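Local coordinates for protein CymD (Pseudomonas putida, PDB 6Z34) that forms an outer-membrane channel of the FadL family that probably takes up monoaromatic hydrocarbons by lateral diffusion, at residues 392-398 and 428-434. Numbering follows the deposited sequence.
Sequences EDVVDFS and TSISYTK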
loop_
_atom_site.group_PDB
_atom_site.type_symbol
_atom_site.label_atom_id
_atom_site.label_comp_id
_atom_site.label_asym_id
_atom_site.label_seq_id
_atom_site.Cartn_x
_atom_site.Cartn_y
_atom_site.Cartn_z
ATOM N N GLU A 392 -11.301 -27.076 8.510
ATOM C CA GLU A 392 -11.748 -25.759 8.920
ATOM C C GLU A 392 -10.614 -24.782 9.164
ATOM O O GLU A 392 -10.887 -23.587 9.325
ATOM C CB GLU A 392 -12.575 -25.852 10.214
ATOM C CG GLU A 392 -13.824 -26.729 10.136
ATOM C CD GLU A 392 -14.651 -26.657 11.414
ATOM O OE1 GLU A 392 -15.768 -27.225 11.432
ATOM O OE2 GLU A 392 -14.187 -26.011 12.391
ATOM N N ASP A 393 -9.369 -25.262 9.231
ATOM C CA ASP A 393 -8.249 -24.502 9.784
ATOM C C ASP A 393 -7.047 -24.577 8.850
ATOM O O ASP A 393 -6.520 -25.665 8.594
ATOM C CB ASP A 393 -7.874 -25.022 11.181
ATOM C CG ASP A 393 -9.033 -24.984 12.166
ATOM O OD1 ASP A 393 -9.170 -23.960 12.859
ATOM O OD2 ASP A 393 -9.789 -25.972 12.296
ATOM N N VAL A 394 -6.601 -23.436 8.342
ATOM C CA VAL A 394 -5.508 -23.437 7.374
ATOM C C VAL A 394 -4.520 -22.335 7.721
ATOM O O VAL A 394 -4.914 -21.208 8.039
ATOM C CB VAL A 394 -6.013 -23.271 5.923
ATOM C CG1 VAL A 394 -4.835 -23.131 4.948
ATOM C CG2 VAL A 394 -6.892 -24.465 5.516
ATOM N N VAL A 395 -3.234 -22.663 7.657
ATOM C CA VAL A 395 -2.157 -21.698 7.834
ATOM C C VAL A 395 -1.487 -21.480 6.489
ATOM O O VAL A 395 -1.234 -22.438 5.751
ATOM C CB VAL A 395 -1.135 -22.165 8.885
ATOM C CG1 VAL A 395 0.019 -21.201 8.946
ATOM C CG2 VAL A 395 -1.806 -22.248 10.222
ATOM N N ASP A 396 -1.231 -20.211 6.164
ATOM C CA ASP A 396 -0.553 -19.819 4.939
ATOM C C ASP A 396 0.663 -18.996 5.311
ATOM O O ASP A 396 0.618 -18.228 6.276
ATOM C CB ASP A 396 -1.460 -19.010 4.021
ATOM C CG ASP A 396 -2.797 -19.678 3.784
ATOM O OD1 ASP A 396 -2.861 -20.615 2.968
ATOM O OD2 ASP A 396 -3.793 -19.249 4.397
ATOM N N PHE A 397 1.742 -19.149 4.543
ATOM C CA PHE A 397 2.997 -18.488 4.856
ATOM C C PHE A 397 3.726 -18.116 3.577
ATOM O O PHE A 397 3.736 -18.876 2.610
ATOM C CB PHE A 397 3.911 -19.362 5.712
ATOM C CG PHE A 397 5.285 -18.785 5.898
ATOM C CD1 PHE A 397 5.527 -17.862 6.896
ATOM C CD2 PHE A 397 6.333 -19.164 5.074
ATOM C CE1 PHE A 397 6.791 -17.328 7.075
ATOM C CE2 PHE A 397 7.601 -18.626 5.244
ATOM C CZ PHE A 397 7.827 -17.711 6.247
ATOM N N SER A 398 4.403 -16.971 3.618
ATOM C CA SER A 398 4.957 -16.353 2.423
ATOM C C SER A 398 6.263 -15.643 2.760
ATOM O O SER A 398 6.374 -14.990 3.801
ATOM C CB SER A 398 3.960 -15.352 1.845
ATOM O OG SER A 398 4.171 -15.147 0.476
ATOM N N THR A 428 7.799 -11.069 5.044
ATOM C CA THR A 428 7.290 -12.322 5.563
ATOM C C THR A 428 5.796 -12.171 5.806
ATOM O O THR A 428 5.365 -11.225 6.475
ATOM C CB THR A 428 7.993 -12.703 6.863
ATOM O OG1 THR A 428 9.387 -12.870 6.615
ATOM C CG2 THR A 428 7.440 -14.012 7.390
ATOM N N SER A 429 5.014 -13.107 5.281
ATOM C CA SER A 429 3.562 -13.022 5.339
ATOM C C SER A 429 3.002 -14.325 5.888
ATOM O O SER A 429 3.350 -15.417 5.422
ATOM C CB SER A 429 2.978 -12.730 3.958
ATOM O OG SER A 429 1.653 -12.245 4.043
ATOM N N ILE A 430 2.126 -14.207 6.870
ATOM C CA ILE A 430 1.598 -15.362 7.568
ATOM C C ILE A 430 0.132 -15.084 7.875
ATOM O O ILE A 430 -0.233 -13.962 8.234
ATOM C CB ILE A 430 2.441 -15.645 8.829
ATOM C CG1 ILE A 430 1.899 -16.853 9.606
ATOM C CG2 ILE A 430 2.532 -14.413 9.688
ATOM C CD1 ILE A 430 2.333 -18.194 9.022
ATOM N N SER A 431 -0.721 -16.085 7.669
ATOM C CA SER A 431 -2.142 -15.906 7.937
ATOM C C SER A 431 -2.759 -17.207 8.427
ATOM O O SER A 431 -2.262 -18.302 8.163
ATOM C CB SER A 431 -2.901 -15.406 6.705
ATOM O OG SER A 431 -3.183 -16.478 5.831
ATOM N N TYR A 432 -3.854 -17.060 9.155
ATOM C CA TYR A 432 -4.647 -18.180 9.629
ATOM C C TYR A 432 -6.088 -17.938 9.212
ATOM O O TYR A 432 -6.608 -16.829 9.372
ATOM C CB TYR A 432 -4.539 -18.354 11.157
ATOM C CG TYR A 432 -5.617 -19.261 11.696
ATOM C CD1 TYR A 432 -6.754 -18.731 12.275
ATOM C CD2 TYR A 432 -5.523 -20.642 11.575
ATOM C CE1 TYR A 432 -7.754 -19.537 12.741
ATOM C CE2 TYR A 432 -6.531 -21.471 12.055
ATOM C CZ TYR A 432 -7.643 -20.904 12.631
ATOM O OH TYR A 432 -8.659 -21.684 13.111
ATOM N N THR A 433 -6.725 -18.973 8.670
ATOM C CA THR A 433 -8.116 -18.897 8.239
ATOM C C THR A 433 -8.903 -19.999 8.924
ATOM O O THR A 433 -8.545 -21.183 8.860
ATOM C CB THR A 433 -8.254 -18.999 6.719
ATOM O OG1 THR A 433 -7.432 -17.985 6.096
ATOM C CG2 THR A 433 -9.731 -18.861 6.290
ATOM N N LYS A 434 -9.966 -19.601 9.586
ATOM C CA LYS A 434 -10.881 -20.520 10.213
ATOM C C LYS A 434 -12.168 -20.432 9.416
ATOM O O LYS A 434 -12.745 -19.344 9.282
ATOM C CB LYS A 434 -11.109 -20.173 11.683
ATOM C CG LYS A 434 -12.514 -20.511 12.161
ATOM C CD LYS A 434 -12.723 -22.003 12.276
ATOM C CE LYS A 434 -11.996 -22.633 13.436
ATOM N NZ LYS A 434 -12.307 -24.096 13.455
#
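V394, D396 and S398 pair with T433, S431 and S429 through backbone hydrogen bonds, the S398 N to S429 O bond being weak, joining two antiparallel neighbours in the wall of the FadL-type β-barrel; strand 43-58 follows on beyond 428-434 and closes the barrel. D393, V395, F397, I430, Y432 and K434 share one face, whose apolar side chains are consistent with the membrane-facing surface. The other face carries D396, S398, S429 and S431 and turns inward to helix 10-15. At the outer face's polar end, the lysine chain of K434 bends at chi2 and chi3 and comes back alongside D393 and E392. Its NZ forms a salt bridge with E392 OE2, 2.9 Å away on that oxygen's anti lone pair, and reaches both D393 oxygens by weak bonds. The D393 carboxylate lies nearly coplanar with the Y432 ring, 24° apart, OD1 meeting the ring in plane at its hydroxyl edge. A methionine in place of K434 would probably leave the E392 and D393 carboxylates without their shared positive partner. Farther along, V395 CG1 touches I430 CD1 at 3.8 Å. That same methyl sits at the edge of the F397 ring, 3.8 Å from F397 CB; chi2 of 80° turns I430 CD1 toward the neighbouring strand. On the inner face the hydroxyls look past this pair of strands: S429 OG bonds to D51 on strand 43-58, and S398 OG to the P11 carbonyl. S398 CB and S429 CB nevertheless meet, 3.5 Å apart. D396 OD2 comes near S431 OG, though not in line for a hydrogen bond. At the far end of the outer face, T428 CG2 comes obliquely against the F397 ring, 3.4 Å from F397 CE1.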